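Local coordinates for protein Cow rumen GH26 endo-mannanase (Metagenome, PDB 6UEH) that probably hydrolyses internal beta-1,4-mannosidic linkages in mannans such as galactomannan, acting as a ruminal endo-mannanase of glycoside hydrolase family 26, at residues I275-N286 / E339-K347. Residues are numbered along the deposited sequence; the frame is centred on the assembly and turned at random.
Sequences IKKGTKENDYWN and EIWKYLYDK
Ile275 and Trp285 both press on the ring of Tyr343, which reaches across from helix 334-351. The CG2 methyl of Ile275 sits 3.6 Å from Tyr343 CG, and CA of Ile275 lies over one face of the ring. The five-membered ring of Trp285 comes in obliquely, NE1 3.4 Å from Tyr343 CD1, the two planes 33° apart. Further along the indole, CZ2 meets the CG2 methyl of Ile340 at 4.0 Å. Ile275 CD1 touches CB of Glu339 at 3.6 Å, whose carboxylate forms a salt bridge with Lys335.

Both helices belong to the outer layer of the TIM barrel expected of family 26: helix 280-301 leads into strand 306-309, and helix 334-351 into the neighbouring parallel strand 357-362. The axes of the segments 280-286 and 339-347 come no closer than 12.8 Å and cross at 46°, a wide gap that the tyrosine spans with CG anti to its own N (chi1 -176°).

At the far end of the ring, two asparagines one helical turn apart hold the hydroxyl. Tyr343 OH donates to Asn286 OD1 at 2.7 Å, on a lone pair in the carbonyl plane, the amide nearly coplanar with the ring. Asn282 ND2 donates to the same OH at 3.1 Å, its amide nearly perpendicular to the ring, and also to Cys274 O. One turn back, Thr279 N-caps the helix, OG1 accepting from Asn282 N.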
# COMPACT_ATOMS: atom_id res chain seq x y z
N ILE A 275 -1.68 13.06 23.19
CA ILE A 275 -2.37 11.98 23.89
C ILE A 275 -2.04 11.98 25.38
O ILE A 275 -2.27 10.99 26.08
CB ILE A 275 -2.02 10.61 23.29
CG1 ILE A 275 -0.51 10.38 23.34
CG2 ILE A 275 -2.54 10.51 21.87
CD1 ILE A 275 -0.08 9.02 22.82
N LYS A 276 -1.51 13.10 25.87
CA LYS A 276 -1.18 13.22 27.28
C LYS A 276 -2.11 14.19 27.99
O LYS A 276 -2.17 15.38 27.66
CB LYS A 276 0.28 13.66 27.45
CG LYS A 276 1.28 12.58 27.10
CD LYS A 276 2.70 13.00 27.44
CE LYS A 276 3.70 11.89 27.14
NZ LYS A 276 3.45 10.68 27.97
N LYS A 277 -2.83 13.66 28.97
CA LYS A 277 -3.77 14.42 29.79
C LYS A 277 -3.16 15.68 30.40
O LYS A 277 -2.06 15.63 30.97
CB LYS A 277 -4.31 13.54 30.92
CG LYS A 277 -5.37 14.22 31.77
CD LYS A 277 -6.59 14.54 30.93
CE LYS A 277 -7.72 15.11 31.79
NZ LYS A 277 -8.85 15.51 30.93
N GLY A 278 -3.86 16.80 30.29
CA GLY A 278 -3.44 18.02 30.97
C GLY A 278 -2.60 18.95 30.13
O GLY A 278 -2.14 19.99 30.61
N THR A 279 -2.39 18.59 28.87
CA THR A 279 -1.60 19.42 27.96
C THR A 279 -2.49 20.15 26.96
O THR A 279 -3.59 19.68 26.64
CB THR A 279 -0.57 18.58 27.18
OG1 THR A 279 -1.25 17.74 26.23
CG2 THR A 279 0.24 17.72 28.13
N LYS A 280 -2.02 21.28 26.47
CA LYS A 280 -2.75 22.04 25.46
C LYS A 280 -2.84 21.26 24.15
O LYS A 280 -3.82 21.37 23.42
CB LYS A 280 -2.09 23.41 25.23
CG LYS A 280 -2.88 24.33 24.31
CD LYS A 280 -2.32 25.74 24.33
CE LYS A 280 -0.87 25.77 23.87
NZ LYS A 280 -0.28 27.13 24.01
N GLU A 281 -1.80 20.46 23.87
CA GLU A 281 -1.81 19.58 22.72
C GLU A 281 -3.00 18.62 22.78
O GLU A 281 -3.71 18.43 21.80
CB GLU A 281 -0.51 18.78 22.63
CG GLU A 281 0.67 19.53 22.00
CD GLU A 281 1.42 20.38 23.00
OE1 GLU A 281 0.96 20.52 24.15
OE2 GLU A 281 2.49 20.91 22.63
N ASN A 282 -3.21 18.04 23.96
CA ASN A 282 -4.30 17.10 24.16
C ASN A 282 -5.66 17.78 24.08
O ASN A 282 -6.61 17.23 23.53
CB ASN A 282 -4.15 16.40 25.51
CG ASN A 282 -5.25 15.39 25.78
OD1 ASN A 282 -6.08 15.59 26.66
ND2 ASN A 282 -5.27 14.31 25.00
N ASP A 283 -5.75 18.99 24.64
CA ASP A 283 -7.00 19.75 24.60
C ASP A 283 -7.38 20.12 23.17
O ASP A 283 -8.55 20.02 22.79
CB ASP A 283 -6.88 21.02 25.45
CG ASP A 283 -6.94 20.73 26.95
OD1 ASP A 283 -7.41 19.64 27.33
OD2 ASP A 283 -6.54 21.61 27.73
N TYR A 284 -6.40 20.54 22.37
CA TYR A 284 -6.67 20.85 20.97
C TYR A 284 -7.07 19.60 20.20
O TYR A 284 -8.06 19.61 19.47
CB TYR A 284 -5.46 21.50 20.28
CG TYR A 284 -5.72 21.67 18.80
CD1 TYR A 284 -6.57 22.68 18.35
CD2 TYR A 284 -5.16 20.81 17.87
CE1 TYR A 284 -6.83 22.83 17.00
CE2 TYR A 284 -5.42 20.96 16.52
CZ TYR A 284 -6.25 21.97 16.09
OH TYR A 284 -6.52 22.12 14.75
N TRP A 285 -6.28 18.54 20.37
CA TRP A 285 -6.51 17.26 19.71
C TRP A 285 -7.93 16.77 20.00
O TRP A 285 -8.64 16.32 19.10
CB TRP A 285 -5.45 16.25 20.17
CG TRP A 285 -5.50 14.86 19.57
CD1 TRP A 285 -5.41 13.68 20.25
CD2 TRP A 285 -5.60 14.51 18.18
NE1 TRP A 285 -5.46 12.62 19.38
CE2 TRP A 285 -5.58 13.10 18.10
CE3 TRP A 285 -5.72 15.24 16.99
CZ2 TRP A 285 -5.68 12.41 16.89
CZ3 TRP A 285 -5.81 14.56 15.79
CH2 TRP A 285 -5.79 13.16 15.75
N ASN A 286 -8.35 16.89 21.25
CA ASN A 286 -9.70 16.49 21.64
C ASN A 286 -10.79 17.34 20.99
O ASN A 286 -11.84 16.82 20.61
CB ASN A 286 -9.85 16.53 23.16
CG ASN A 286 -9.21 15.33 23.84
OD1 ASN A 286 -9.07 14.27 23.23
ND2 ASN A 286 -8.81 15.50 25.09
N GLU A 339 0.29 4.77 19.22
CA GLU A 339 -0.45 5.16 20.41
C GLU A 339 -1.50 6.23 20.07
O GLU A 339 -2.61 6.21 20.61
CB GLU A 339 0.50 5.67 21.50
CG GLU A 339 1.45 4.60 22.04
CD GLU A 339 2.41 5.13 23.09
OE1 GLU A 339 3.43 4.46 23.34
OE2 GLU A 339 2.14 6.21 23.66
N ILE A 340 -1.15 7.14 19.17
CA ILE A 340 -2.09 8.17 18.73
C ILE A 340 -3.25 7.55 17.95
O ILE A 340 -4.41 7.93 18.16
CB ILE A 340 -1.39 9.23 17.85
CG1 ILE A 340 -0.33 9.98 18.67
CG2 ILE A 340 -2.41 10.20 17.27
CD1 ILE A 340 0.43 11.02 17.88
N TRP A 341 -2.95 6.59 17.08
CA TRP A 341 -3.98 5.87 16.34
C TRP A 341 -4.95 5.17 17.29
O TRP A 341 -6.17 5.25 17.12
CB TRP A 341 -3.36 4.84 15.39
CG TRP A 341 -4.37 4.01 14.64
CD1 TRP A 341 -5.02 2.89 15.10
CD2 TRP A 341 -4.85 4.23 13.31
NE1 TRP A 341 -5.86 2.41 14.13
CE2 TRP A 341 -5.78 3.21 13.03
CE3 TRP A 341 -4.58 5.19 12.33
CZ2 TRP A 341 -6.44 3.12 11.80
CZ3 TRP A 341 -5.24 5.10 11.11
CH2 TRP A 341 -6.16 4.07 10.86
N LYS A 342 -4.40 4.46 18.27
CA LYS A 342 -5.22 3.76 19.25
C LYS A 342 -6.07 4.75 20.05
O LYS A 342 -7.22 4.46 20.37
CB LYS A 342 -4.34 2.93 20.19
CG LYS A 342 -3.65 1.76 19.50
CD LYS A 342 -2.86 0.92 20.49
CE LYS A 342 -2.20 -0.26 19.81
NZ LYS A 342 -1.39 -1.08 20.76
N TYR A 343 -5.50 5.91 20.35
CA TYR A 343 -6.22 6.97 21.06
C TYR A 343 -7.46 7.39 20.27
O TYR A 343 -8.56 7.44 20.82
CB TYR A 343 -5.30 8.17 21.29
CG TYR A 343 -5.92 9.29 22.11
CD1 TYR A 343 -6.69 10.28 21.51
CD2 TYR A 343 -5.71 9.37 23.48
CE1 TYR A 343 -7.25 11.31 22.25
CE2 TYR A 343 -6.26 10.40 24.23
CZ TYR A 343 -7.03 11.36 23.61
OH TYR A 343 -7.58 12.38 24.35
N LEU A 344 -7.27 7.68 18.99
CA LEU A 344 -8.37 8.11 18.13
C LEU A 344 -9.41 7.01 17.97
O LEU A 344 -10.61 7.27 18.05
CB LEU A 344 -7.84 8.52 16.75
CG LEU A 344 -8.89 8.94 15.72
CD1 LEU A 344 -9.68 10.15 16.20
CD2 LEU A 344 -8.24 9.22 14.37
N TYR A 345 -8.94 5.78 17.76
CA TYR A 345 -9.81 4.62 17.62
C TYR A 345 -10.69 4.45 18.85
O TYR A 345 -11.90 4.27 18.75
CB TYR A 345 -8.98 3.36 17.37
CG TYR A 345 -9.78 2.11 17.04
CD1 TYR A 345 -10.43 1.39 18.04
CD2 TYR A 345 -9.85 1.64 15.74
CE1 TYR A 345 -11.15 0.25 17.74
CE2 TYR A 345 -10.56 0.49 15.43
CZ TYR A 345 -11.21 -0.20 16.44
OH TYR A 345 -11.92 -1.34 16.14
N ASP A 346 -10.06 4.49 20.02
CA ASP A 346 -10.78 4.33 21.28
C ASP A 346 -11.75 5.48 21.53
O ASP A 346 -12.86 5.27 22.00
CB ASP A 346 -9.81 4.20 22.45
CG ASP A 346 -9.02 2.89 22.42
OD1 ASP A 346 -9.41 1.99 21.64
OD2 ASP A 346 -8.04 2.77 23.17
N LYS A 347 -11.31 6.70 21.23
CA LYS A 347 -12.14 7.88 21.43
C LYS A 347 -13.41 7.84 20.57
O LYS A 347 -14.50 8.09 21.07
CB LYS A 347 -11.35 9.16 21.13
CG LYS A 347 -10.64 9.75 22.33
CD LYS A 347 -11.63 10.24 23.38
CE LYS A 347 -10.93 10.95 24.53
NZ LYS A 347 -10.04 10.03 25.31